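Local coordinates for protein TetR family transcriptional regulator (Clostridium perfringens, PDB 6AZH) that probably binds operator DNA as a dimeric TetR-family transcriptional regulator, perhaps of fatty acid metabolism genes, at residues Leu62-His66 with Lys121-Tyr125; Phe91-Tyr95 with Phe172-Ile178; Phe101-Met105 with Phe155-Ile159; Tyr125-Ile129 with Ala151-Phe155. One frame throughout, in Å; residues are numbered along the deposited sequence.

In the fold
All four contacts lie in the helical bundle that follows the DNA-binding domain of a TetR-family regulator. Contact 1 joins helix 50-74 to helix 113-138, and contact 4, its centre about 10 Å away, carries on along helix 113-138 to reach helix 147-165; Tyr125 belongs to both. Phe155 in turn is common to contacts 4 and 3, whose centres are about 12 Å apart. Contact 2 sits toward the C-terminal end of helix 79-96. Its centre is about 19 Å from that of contact 1, yet Leu93 CD2 still packs at 3.5 Å on Trp65 CD2. Leu94 CD1, 3.4 Å from Phe101 CG, ties contact 2 to contact 3. Contacts 3 and 4 both also touch the second subunit.

Contact 1. Residues Leu62-His66 with Lys121-Tyr125; sequences LEIWH and KITEY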
loop_
_atom_site.group_PDB
_atom_site.type_symbol
_atom_site.label_atom_id
_atom_site.label_comp_id
_atom_site.label_asym_id
_atom_site.label_seq_id
_atom_site.Cartn_x
_atom_site.Cartn_y
_atom_site.Cartn_z
ATOM N N LEU A 62 13.620 1.548 -10.385
ATOM C CA LEU A 62 14.090 1.166 -9.058
ATOM C C LEU A 62 15.591 1.358 -8.888
ATOM O O LEU A 62 16.088 1.219 -7.762
ATOM C CB LEU A 62 13.734 -0.293 -8.769
ATOM C CG LEU A 62 12.577 -0.665 -7.843
ATOM C CD1 LEU A 62 11.772 0.527 -7.277
ATOM C CD2 LEU A 62 11.695 -1.650 -8.529
ATOM N N GLU A 63 16.320 1.684 -9.966
ATOM C CA GLU A 63 17.770 1.862 -9.864
ATOM C C GLU A 63 18.133 2.929 -8.840
ATOM O O GLU A 63 19.033 2.728 -8.013
ATOM C CB GLU A 63 18.356 2.221 -11.235
ATOM C CG GLU A 63 18.309 1.062 -12.207
ATOM C CD GLU A 63 18.838 1.416 -13.592
ATOM O OE1 GLU A 63 19.231 2.582 -13.799
ATOM O OE2 GLU A 63 18.849 0.523 -14.475
ATOM N N ILE A 64 17.460 4.083 -8.889
ATOM C CA ILE A 64 17.795 5.161 -7.966
ATOM C C ILE A 64 17.447 4.765 -6.533
ATOM O O ILE A 64 18.109 5.204 -5.591
ATOM C CB ILE A 64 17.109 6.480 -8.398
ATOM C CG1 ILE A 64 17.590 7.681 -7.566
ATOM C CG2 ILE A 64 15.596 6.370 -8.322
ATOM C CD1 ILE A 64 19.038 8.054 -7.776
ATOM N N TRP A 65 16.433 3.915 -6.341
ATOM C CA TRP A 65 16.101 3.455 -4.991
ATOM C C TRP A 65 17.234 2.612 -4.412
ATOM O O TRP A 65 17.695 2.853 -3.288
ATOM C CB TRP A 65 14.782 2.676 -5.010
ATOM C CG TRP A 65 13.591 3.557 -5.319
ATOM C CD1 TRP A 65 13.192 3.995 -6.549
ATOM C CD2 TRP A 65 12.677 4.134 -4.372
ATOM N NE1 TRP A 65 12.084 4.796 -6.434
ATOM C CE2 TRP A 65 11.750 4.904 -5.104
ATOM C CE3 TRP A 65 12.565 4.082 -2.971
ATOM C CZ2 TRP A 65 10.704 5.601 -4.489
ATOM C CZ3 TRP A 65 11.527 4.776 -2.362
ATOM C CH2 TRP A 65 10.616 5.527 -3.118
ATOM N N HIS A 66 17.714 1.629 -5.181
ATOM C CA HIS A 66 18.855 0.823 -4.750
ATOM C C HIS A 66 20.097 1.679 -4.555
ATOM O O HIS A 66 20.846 1.490 -3.591
ATOM C CB HIS A 66 19.157 -0.271 -5.774
ATOM C CG HIS A 66 18.162 -1.378 -5.788
ATOM N ND1 HIS A 66 17.960 -2.204 -4.708
ATOM C CD2 HIS A 66 17.319 -1.806 -6.758
ATOM C CE1 HIS A 66 17.023 -3.086 -5.004
ATOM N NE2 HIS A 66 16.625 -2.872 -6.247
ATOM N N LYS A 121 11.628 -7.702 -6.898
ATOM C CA LYS A 121 12.453 -6.501 -6.983
ATOM C C LYS A 121 12.290 -5.626 -5.747
ATOM O O LYS A 121 13.266 -5.062 -5.246
ATOM C CB LYS A 121 12.097 -5.705 -8.235
ATOM C CG LYS A 121 13.101 -5.818 -9.365
ATOM C CD LYS A 121 13.167 -7.212 -9.920
ATOM C CE LYS A 121 13.469 -7.194 -11.424
ATOM N NZ LYS A 121 14.862 -6.725 -11.714
ATOM N N ILE A 122 11.057 -5.486 -5.257
ATOM C CA ILE A 122 10.821 -4.724 -4.032
ATOM C C ILE A 122 11.483 -5.413 -2.846
ATOM O O ILE A 122 12.047 -4.754 -1.959
ATOM C CB ILE A 122 9.304 -4.538 -3.826
ATOM C CG1 ILE A 122 8.715 -3.696 -4.976
ATOM C CG2 ILE A 122 8.993 -3.950 -2.465
ATOM C CD1 ILE A 122 9.309 -2.307 -5.109
ATOM N N THR A 123 11.430 -6.745 -2.816
ATOM C CA THR A 123 12.059 -7.503 -1.733
ATOM C C THR A 123 13.555 -7.248 -1.684
ATOM O O THR A 123 14.122 -7.062 -0.598
ATOM C CB THR A 123 11.759 -8.997 -1.900
ATOM O OG1 THR A 123 10.366 -9.219 -1.671
ATOM C CG2 THR A 123 12.558 -9.847 -0.900
ATOM N N GLU A 124 14.212 -7.226 -2.852
ATOM C CA GLU A 124 15.618 -6.833 -2.914
ATOM C C GLU A 124 15.859 -5.487 -2.242
ATOM O O GLU A 124 16.827 -5.322 -1.486
ATOM C CB GLU A 124 16.088 -6.780 -4.368
ATOM C CG GLU A 124 16.282 -8.148 -5.007
ATOM C CD GLU A 124 16.534 -8.062 -6.510
ATOM O OE1 GLU A 124 16.805 -6.952 -7.016
ATOM O OE2 GLU A 124 16.460 -9.110 -7.187
ATOM N N TYR A 125 14.998 -4.505 -2.508
ATOM C CA TYR A 125 15.132 -3.218 -1.835
ATOM C C TYR A 125 14.929 -3.361 -0.330
ATOM O O TYR A 125 15.707 -2.820 0.466
ATOM C CB TYR A 125 14.143 -2.204 -2.419
ATOM C CG TYR A 125 14.169 -0.868 -1.713
ATOM C CD1 TYR A 125 15.108 0.100 -2.053
ATOM C CD2 TYR A 125 13.267 -0.572 -0.698
ATOM C CE1 TYR A 125 15.141 1.306 -1.417
ATOM C CE2 TYR A 125 13.301 0.642 -0.051
ATOM C CZ TYR A 125 14.243 1.579 -0.417
ATOM O OH TYR A 125 14.287 2.798 0.225
HETATM O O HOH W 1 15.213 -4.643 -7.145
#
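Trp65 turns the edge of its six-membered ring toward the face of Tyr125 in a T-shaped stack, with centroids 5.8 Å apart and planes at 83°. The Tyr125 hydroxyl in turn lies in the plane of the indole at its rim, 3.9 Å between Tyr125 OH and Trp65 CE3. At the edge of the phenol ring, and in its plane, sits the carbonyl of Trp65, with 3.5 Å between Trp65 O and Tyr125 CE1. The imidazole of His66 also works through its edge: CE1 is 3.5 Å from Tyr125 N and abuts the backbone of Glu124. Tyr125 reaches across because its CG stands anti to the backbone N (chi1 177°), and its hydroxyl is hydrogen-bonded to Gln90 of helix 79-96. The two segments run nearly parallel, at 18°, with axes 10.6 Å apart, and belong to the helical bundle of the TetR fold, in which helix 50-74 leads from the DNA-binding domain into the regulatory domain. The spacing is filled by large side chains, among them Leu62, whose CD2 meets Lys121 CB at 4.1 Å and Ile122 CD1 at 4.2 Å. On the more exposed flank a water donates to Lys121 O and Glu124 OE1, each at 2.8 Å, and lies doubtfully close to His66 NE2. The Glu124 carboxylate is thus held near the imidazole without touching it.

Contact 2. Residues Phe91-Tyr95 with Phe172-Ile178; sequences FELLY and FNVNKVI
Phe91 and Ile178 form the closely packed inner end of this contact, their side chains lying alongside but pointing opposite ways, with 3.6 Å between Phe91 CB and Ile178 CG1. Val177 places CG1 over one face of the Phe91 ring. One turn on along helix 79-96, the gap between Phe91 and Tyr95 takes Val174 of the other helix: its CG2, anti to the backbone N, lies 3.7 Å from Phe91 O and 4.0 Å from Tyr95 CB, while its CB sits over the rim of one face of the Tyr95 ring. Phe172, just ahead of the second helix, brings CD2 to 3.4 Å from Tyr95 CE1. These two rings are nearly parallel, with planes at 26°, but so offset that little of one faces the other.

The outer side is looser and wetter. Glu92 offers only its aliphatic part, CG lying 4.1 Å from Ile178 CD1, and its carboxylate forms a salt bridge with Lys88. A water donates both to Glu92 OE2 and to Asn175 OD1, bridging two residues that do not touch directly. Facing away from helix 79-96, Asn173 is the N-cap of the second helix; its OD1 accepts from Lys176 N at 3.2 Å, with the donor above the carbonyl plane, and weakly from Asn175 N. The helical segments cross at 146°, an antiparallel pairing that lays the capped start of the C-terminal helix 174-187 against the bundle of the TetR-type regulatory domain.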
loop_
_atom_site.group_PDB
_atom_site.type_symbol
_atom_site.label_atom_id
_atom_site.label_comp_id
_atom_site.label_asym_id
_atom_site.label_seq_id
_atom_site.Cartn_x
_atom_site.Cartn_y
_atom_site.Cartn_z
ATOM N N PHE A 91 10.978 9.302 1.607
ATOM C CA PHE A 91 9.846 10.194 1.406
ATOM C C PHE A 91 10.160 11.256 0.365
ATOM O O PHE A 91 9.284 11.622 -0.431
ATOM C CB PHE A 91 9.434 10.831 2.729
ATOM C CG PHE A 91 8.680 9.895 3.639
ATOM C CD1 PHE A 91 7.494 9.317 3.220
ATOM C CD2 PHE A 91 9.158 9.602 4.909
ATOM C CE1 PHE A 91 6.793 8.458 4.041
ATOM C CE2 PHE A 91 8.466 8.748 5.746
ATOM C CZ PHE A 91 7.279 8.174 5.312
ATOM N N GLU A 92 11.414 11.733 0.323
ATOM C CA GLU A 92 11.798 12.655 -0.741
ATOM C C GLU A 92 11.719 11.967 -2.097
ATOM O O GLU A 92 11.161 12.526 -3.052
ATOM C CB GLU A 92 13.201 13.227 -0.486
ATOM C CG GLU A 92 13.215 14.287 0.611
ATOM C CD GLU A 92 14.605 14.768 0.977
ATOM O OE1 GLU A 92 15.587 14.274 0.389
ATOM O OE2 GLU A 92 14.713 15.637 1.872
ATOM N N LEU A 93 12.215 10.727 -2.183
ATOM C CA LEU A 93 12.154 9.988 -3.444
ATOM C C LEU A 93 10.715 9.710 -3.845
ATOM O O LEU A 93 10.349 9.868 -5.015
ATOM C CB LEU A 93 12.933 8.676 -3.336
ATOM C CG LEU A 93 13.616 8.172 -4.605
ATOM C CD1 LEU A 93 14.352 9.316 -5.314
ATOM C CD2 LEU A 93 14.572 7.020 -4.292
ATOM N N LEU A 94 9.885 9.298 -2.880
ATOM C CA LEU A 94 8.463 9.099 -3.145
ATOM C C LEU A 94 7.820 10.371 -3.682
ATOM O O LEU A 94 7.088 10.338 -4.671
ATOM C CB LEU A 94 7.757 8.652 -1.866
ATOM C CG LEU A 94 6.243 8.615 -1.927
ATOM C CD1 LEU A 94 5.829 7.612 -2.972
ATOM C CD2 LEU A 94 5.695 8.232 -0.558
ATOM N N TYR A 95 8.080 11.505 -3.028
ATOM C CA TYR A 95 7.451 12.756 -3.431
ATOM C C TYR A 95 7.902 13.192 -4.818
ATOM O O TYR A 95 7.127 13.806 -5.565
ATOM C CB TYR A 95 7.759 13.850 -2.408
ATOM C CG TYR A 95 6.848 15.047 -2.555
ATOM C CD1 TYR A 95 5.472 14.900 -2.465
ATOM C CD2 TYR A 95 7.361 16.317 -2.801
ATOM C CE1 TYR A 95 4.627 15.980 -2.605
ATOM C CE2 TYR A 95 6.521 17.411 -2.938
ATOM C CZ TYR A 95 5.154 17.231 -2.839
ATOM O OH TYR A 95 4.297 18.298 -2.975
ATOM N N PHE A 172 -0.181 18.227 1.000
ATOM C CA PHE A 172 0.890 17.378 1.507
ATOM C C PHE A 172 2.188 18.168 1.682
ATOM O O PHE A 172 2.621 18.869 0.766
ATOM C CB PHE A 172 1.096 16.232 0.520
ATOM C CG PHE A 172 2.100 15.209 0.953
ATOM C CD1 PHE A 172 1.721 14.154 1.764
ATOM C CD2 PHE A 172 3.411 15.276 0.514
ATOM C CE1 PHE A 172 2.643 13.192 2.145
ATOM C CE2 PHE A 172 4.337 14.322 0.895
ATOM C CZ PHE A 172 3.955 13.280 1.709
ATOM N N ASN A 173 2.818 18.040 2.848
ATOM C CA ASN A 173 4.074 18.725 3.153
ATOM C C ASN A 173 5.109 17.662 3.483
ATOM O O ASN A 173 5.063 17.069 4.565
ATOM C CB ASN A 173 3.901 19.703 4.316
ATOM C CG ASN A 173 5.173 20.500 4.621
ATOM O OD1 ASN A 173 6.292 20.000 4.494
ATOM N ND2 ASN A 173 4.994 21.748 5.035
ATOM N N VAL A 174 6.055 17.444 2.568
ATOM C CA VAL A 174 6.949 16.295 2.689
ATOM C C VAL A 174 7.847 16.420 3.916
ATOM O O VAL A 174 8.147 15.420 4.581
ATOM C CB VAL A 174 7.768 16.116 1.397
ATOM C CG1 VAL A 174 8.754 17.255 1.219
ATOM C CG2 VAL A 174 8.487 14.770 1.417
ATOM N N ASN A 175 8.283 17.636 4.249
ATOM C CA ASN A 175 9.205 17.782 5.374
ATOM C C ASN A 175 8.498 17.544 6.698
ATOM O O ASN A 175 9.075 16.952 7.616
ATOM C CB ASN A 175 9.860 19.161 5.352
ATOM C CG ASN A 175 10.896 19.283 4.266
ATOM O OD1 ASN A 175 11.710 18.382 4.070
ATOM N ND2 ASN A 175 10.863 20.391 3.537
ATOM N N LYS A 176 7.250 17.992 6.810
ATOM C CA LYS A 176 6.477 17.716 8.016
ATOM C C LYS A 176 6.187 16.229 8.150
ATOM O O LYS A 176 6.192 15.688 9.260
ATOM C CB LYS A 176 5.173 18.516 8.008
ATOM C CG LYS A 176 5.366 19.987 8.330
ATOM C CD LYS A 176 4.049 20.752 8.326
ATOM C CE LYS A 176 4.262 22.236 8.657
ATOM N NZ LYS A 176 3.122 23.066 8.163
ATOM N N VAL A 177 5.939 15.551 7.026
ATOM C CA VAL A 177 5.649 14.122 7.080
ATOM C C VAL A 177 6.881 13.340 7.499
ATOM O O VAL A 177 6.790 12.417 8.316
ATOM C CB VAL A 177 5.108 13.632 5.726
ATOM C CG1 VAL A 177 5.058 12.129 5.716
ATOM C CG2 VAL A 177 3.721 14.212 5.484
ATOM N N ILE A 178 8.050 13.692 6.952
ATOM C CA ILE A 178 9.290 13.048 7.379
ATOM C C ILE A 178 9.468 13.189 8.881
ATOM O O ILE A 178 9.743 12.213 9.584
ATOM C CB ILE A 178 10.493 13.634 6.620
ATOM C CG1 ILE A 178 10.474 13.198 5.165
ATOM C CG2 ILE A 178 11.805 13.171 7.235
ATOM C CD1 ILE A 178 11.428 14.006 4.282
HETATM O O HOH W 2 12.530 17.730 1.540
#

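Contact 3. Residues Phe101-Met105 with Phe155-Ile159; sequences FKMVM and FGSLI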
loop_
_atom_site.group_PDB
_atom_site.type_symbol
_atom_site.label_atom_id
_atom_site.label_comp_id
_atom_site.label_asym_id
_atom_site.label_seq_id
_atom_site.Cartn_x
_atom_site.Cartn_y
_atom_site.Cartn_z
ATOM N N PHE A 101 5.565 5.480 -8.242
ATOM C CA PHE A 101 5.252 4.675 -7.068
ATOM C C PHE A 101 3.822 4.146 -7.112
ATOM O O PHE A 101 3.576 3.008 -6.704
ATOM C CB PHE A 101 5.494 5.480 -5.794
ATOM C CG PHE A 101 5.753 4.623 -4.605
ATOM C CD1 PHE A 101 7.013 4.090 -4.392
ATOM C CD2 PHE A 101 4.734 4.323 -3.719
ATOM C CE1 PHE A 101 7.260 3.294 -3.300
ATOM C CE2 PHE A 101 4.975 3.522 -2.620
ATOM C CZ PHE A 101 6.236 3.000 -2.419
ATOM N N LYS A 102 2.878 4.940 -7.632
ATOM C CA LYS A 102 1.507 4.461 -7.825
ATOM C C LYS A 102 1.454 3.303 -8.814
ATOM O O LYS A 102 0.703 2.335 -8.617
ATOM C CB LYS A 102 0.621 5.596 -8.332
ATOM C CG LYS A 102 0.332 6.668 -7.306
ATOM C CD LYS A 102 -0.406 7.815 -7.968
ATOM C CE LYS A 102 -0.455 9.013 -7.062
ATOM N NZ LYS A 102 -0.779 10.217 -7.865
HETATM N N MSE A 103 2.197 3.418 -9.913
HETATM C CA MSE A 103 2.314 2.350 -10.882
HETATM C C MSE A 103 2.759 1.058 -10.197
HETATM O O MSE A 103 2.164 -0.002 -10.413
HETATM C CB MSE A 103 3.308 2.745 -11.964
HETATM C CG MSE A 103 4.019 1.567 -12.584
HETATM SE SE MSE A 103 5.149 2.127 -13.992
HETATM C CE MSE A 103 6.463 2.662 -12.903
ATOM N N VAL A 104 3.808 1.158 -9.364
ATOM C CA VAL A 104 4.297 0.006 -8.600
ATOM C C VAL A 104 3.198 -0.524 -7.688
ATOM O O VAL A 104 2.879 -1.718 -7.697
ATOM C CB VAL A 104 5.548 0.392 -7.779
ATOM C CG1 VAL A 104 5.910 -0.709 -6.788
ATOM C CG2 VAL A 104 6.738 0.658 -8.680
HETATM N N MSE A 105 2.618 0.354 -6.879
HETATM C CA MSE A 105 1.603 -0.063 -5.929
HETATM C C MSE A 105 0.421 -0.736 -6.587
HETATM O O MSE A 105 -0.149 -1.657 -6.025
HETATM C CB MSE A 105 1.108 1.109 -5.092
HETATM C CG MSE A 105 2.200 1.796 -4.365
HETATM SE SE MSE A 105 2.763 0.571 -2.959
HETATM C CE MSE A 105 4.563 0.066 -3.676
ATOM N N PHE A 155 9.057 0.001 4.877
ATOM C CA PHE A 155 8.695 0.231 3.486
ATOM C C PHE A 155 7.221 0.610 3.365
ATOM O O PHE A 155 6.863 1.521 2.609
ATOM C CB PHE A 155 8.991 -1.006 2.639
ATOM C CG PHE A 155 8.658 -0.815 1.189
ATOM C CD1 PHE A 155 9.519 -0.110 0.362
ATOM C CD2 PHE A 155 7.469 -1.302 0.669
ATOM C CE1 PHE A 155 9.204 0.095 -0.974
ATOM C CE2 PHE A 155 7.147 -1.101 -0.658
ATOM C CZ PHE A 155 8.019 -0.409 -1.479
ATOM N N GLY A 156 6.355 -0.067 4.126
ATOM C CA GLY A 156 4.927 0.181 4.083
ATOM C C GLY A 156 4.514 1.579 4.495
ATOM O O GLY A 156 3.442 2.033 4.085
ATOM N N SER A 157 5.342 2.282 5.275
ATOM C CA SER A 157 5.081 3.700 5.529
ATOM C C SER A 157 4.984 4.500 4.229
ATOM O O SER A 157 4.253 5.496 4.171
ATOM C CB SER A 157 6.149 4.301 6.445
ATOM O OG SER A 157 7.383 4.526 5.773
ATOM N N LEU A 158 5.701 4.083 3.180
ATOM C CA LEU A 158 5.561 4.752 1.888
ATOM C C LEU A 158 4.173 4.552 1.313
ATOM O O LEU A 158 3.632 5.443 0.648
ATOM C CB LEU A 158 6.590 4.222 0.902
ATOM C CG LEU A 158 8.029 4.506 1.309
ATOM C CD1 LEU A 158 8.968 3.861 0.317
ATOM C CD2 LEU A 158 8.245 6.015 1.397
ATOM N N ILE A 159 3.610 3.362 1.510
ATOM C CA ILE A 159 2.340 3.040 0.884
ATOM C C ILE A 159 1.212 3.811 1.546
ATOM O O ILE A 159 0.398 4.450 0.872
ATOM C CB ILE A 159 2.085 1.523 0.922
ATOM C CG1 ILE A 159 3.272 0.794 0.285
ATOM C CG2 ILE A 159 0.772 1.216 0.209
ATOM C CD1 ILE A 159 3.134 -0.715 0.190
#
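Helix segments 101-105 and 155-159 cross steeply, at -105°, with axes 12.0 Å apart and their nearest CA atoms, those of Met105 and Ile159, 7.5 Å from each other. Long side chains bridge this wide separation. Phe101 has CG anti to the backbone N (chi1 -156°), which carries the far end of its ring to helix 147-165: CZ lies 3.6 Å from Leu158 CB, and the side chains of Phe101 and Leu158 are set roughly perpendicular to each other. The Phe155 ring comes from the opposite direction and meets Phe101 obliquely, with 4.0 Å between Phe101 CZ and Phe155 CZ. Ile159 CG1 lies near the plane of the Phe101 ring, at its edge. This apolar cluster is deep in the helical core of the TetR-type regulatory domain, where Leu94 of helix 79-96 also packs on Phe101 and Trp65 of helix 50-74 on Leu158. Met105, modelled as selenomethionine, bends at chi2 (-71°) and again at chi3, setting its selenium against the CG1-CD1 arm of Ile159. The 3.3 Å between Met105 SE and Ile159 CG1 is unusually short, and its exact value is doubtful. The methyl group lies obliquely to the Phe155 ring, 4.1 Å between Met105 CE and Phe155 CZ. The same residues continue into the dimer: Ile159 packs on Ile159 of the second subunit, Met105 on its Trp109 and Phe155 on its Leu163.

Contact 4. Residues Tyr125-Ile129 with Ala151-Phe155; sequences YIEGI and AHSLF
Segments 125-129 and 151-155 cross at 115° with axes 9.1 Å apart, and come closest where the CA atoms of Ile129 and Ala151 are 5.7 Å from each other. The small Ala151 admits this approach: its CB is touched by both isoleucines, by Ile129 CG2 at 3.7 Å and by Ile126 CG2 at 3.8 Å. Ile126 carries much of the remaining packing. With CG1 anti to the carbonyl carbon (chi1 -68°) and the chain extended beyond it, CD1 is laid over one face of the His152 imidazole, 4.0 Å from the ring centroid, as a CH-pi contact displaced toward the rim. CG1 of the same isoleucine bears on Phe155 CB, the two side chains crossing nearly at right angles. Ile129 also sends CG2 to Leu154 CD1, at 3.8 Å. At the other end, Tyr125 CE2 sits near the plane of the Phe155 ring at its edge, 3.9 Å from Phe155 CD1. His152 is polar but buried; its ND1 is hydrogen-bonded to Ser148 O one turn earlier, whereas NE2 finds no partner in the model. The contact thus packs two successive helices, 113-138 and 147-165, against each other in the TetR-type regulatory domain. Helix 79-96 borders it through Leu86, which meets Tyr125 and Ile129, while the His152 ring also meets that of Tyr164 of the second subunit, the planes inclined at about 35°.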
loop_
_atom_site.group_PDB
_atom_site.type_symbol
_atom_site.label_atom_id
_atom_site.label_comp_id
_atom_site.label_asym_id
_atom_site.label_seq_id
_atom_site.Cartn_x
_atom_site.Cartn_y
_atom_site.Cartn_z
ATOM N N TYR A 125 14.998 -4.505 -2.508
ATOM C CA TYR A 125 15.132 -3.218 -1.835
ATOM C C TYR A 125 14.929 -3.361 -0.330
ATOM O O TYR A 125 15.707 -2.820 0.466
ATOM C CB TYR A 125 14.143 -2.204 -2.419
ATOM C CG TYR A 125 14.169 -0.868 -1.713
ATOM C CD1 TYR A 125 15.108 0.100 -2.053
ATOM C CD2 TYR A 125 13.267 -0.572 -0.698
ATOM C CE1 TYR A 125 15.141 1.306 -1.417
ATOM C CE2 TYR A 125 13.301 0.642 -0.051
ATOM C CZ TYR A 125 14.243 1.579 -0.417
ATOM O OH TYR A 125 14.287 2.798 0.225
ATOM N N ILE A 126 13.884 -4.086 0.085
ATOM C CA ILE A 126 13.575 -4.206 1.512
ATOM C C ILE A 126 14.695 -4.925 2.264
ATOM O O ILE A 126 14.927 -4.658 3.451
ATOM C CB ILE A 126 12.203 -4.894 1.690
ATOM C CG1 ILE A 126 11.093 -3.974 1.181
ATOM C CG2 ILE A 126 11.928 -5.271 3.158
ATOM C CD1 ILE A 126 9.741 -4.621 1.120
ATOM N N GLU A 127 15.434 -5.811 1.587
ATOM C CA GLU A 127 16.555 -6.483 2.244
ATOM C C GLU A 127 17.635 -5.501 2.673
ATOM O O GLU A 127 18.344 -5.753 3.654
ATOM C CB GLU A 127 17.147 -7.551 1.323
ATOM C CG GLU A 127 16.331 -8.828 1.302
ATOM C CD GLU A 127 16.649 -9.712 0.110
ATOM O OE1 GLU A 127 17.535 -9.343 -0.696
ATOM O OE2 GLU A 127 16.004 -10.772 -0.016
ATOM N N GLY A 128 17.797 -4.390 1.952
ATOM C CA GLY A 128 18.718 -3.363 2.417
ATOM C C GLY A 128 18.279 -2.756 3.738
ATOM O O GLY A 128 19.102 -2.521 4.626
ATOM N N ILE A 129 16.972 -2.495 3.883
ATOM C CA ILE A 129 16.430 -2.026 5.157
ATOM C C ILE A 129 16.690 -3.051 6.253
ATOM O O ILE A 129 17.083 -2.700 7.372
ATOM C CB ILE A 129 14.922 -1.712 5.032
ATOM C CG1 ILE A 129 14.669 -0.585 4.013
ATOM C CG2 ILE A 129 14.317 -1.352 6.418
ATOM C CD1 ILE A 129 13.182 -0.415 3.631
ATOM N N ALA A 151 11.053 -4.380 8.723
ATOM C CA ALA A 151 11.502 -3.776 7.472
ATOM C C ALA A 151 10.342 -3.585 6.506
ATOM O O ALA A 151 10.278 -2.575 5.796
ATOM C CB ALA A 151 12.588 -4.624 6.820
ATOM N N HIS A 152 9.405 -4.536 6.469
ATOM C CA HIS A 152 8.250 -4.342 5.595
ATOM C C HIS A 152 7.354 -3.221 6.099
ATOM O O HIS A 152 6.747 -2.511 5.294
ATOM C CB HIS A 152 7.452 -5.636 5.464
ATOM C CG HIS A 152 8.026 -6.579 4.459
ATOM N ND1 HIS A 152 9.162 -7.316 4.705
ATOM C CD2 HIS A 152 7.645 -6.880 3.195
ATOM C CE1 HIS A 152 9.446 -8.050 3.641
ATOM N NE2 HIS A 152 8.540 -7.805 2.712
ATOM N N SER A 153 7.272 -3.039 7.420
ATOM C CA SER A 153 6.536 -1.914 7.979
ATOM C C SER A 153 7.185 -0.592 7.609
ATOM O O SER A 153 6.486 0.402 7.381
ATOM C CB SER A 153 6.442 -2.041 9.508
ATOM O OG SER A 153 5.500 -3.039 9.850
ATOM N N LEU A 154 8.521 -0.549 7.576
ATOM C CA LEU A 154 9.205 0.690 7.217
ATOM C C LEU A 154 9.005 1.016 5.748
ATOM O O LEU A 154 8.789 2.181 5.391
ATOM C CB LEU A 154 10.697 0.601 7.534
ATOM C CG LEU A 154 11.060 0.332 8.988
ATOM C CD1 LEU A 154 12.541 0.594 9.171
ATOM C CD2 LEU A 154 10.212 1.200 9.892
ATOM N N PHE A 155 9.057 0.001 4.877
ATOM C CA PHE A 155 8.695 0.231 3.486
ATOM C C PHE A 155 7.221 0.610 3.365
ATOM O O PHE A 155 6.863 1.521 2.609
ATOM C CB PHE A 155 8.991 -1.006 2.639
ATOM C CG PHE A 155 8.658 -0.815 1.189
ATOM C CD1 PHE A 155 9.519 -0.110 0.362
ATOM C CD2 PHE A 155 7.469 -1.302 0.669
ATOM C CE1 PHE A 155 9.204 0.095 -0.974
ATOM C CE2 PHE A 155 7.147 -1.101 -0.658
ATOM C CZ PHE A 155 8.019 -0.409 -1.479
#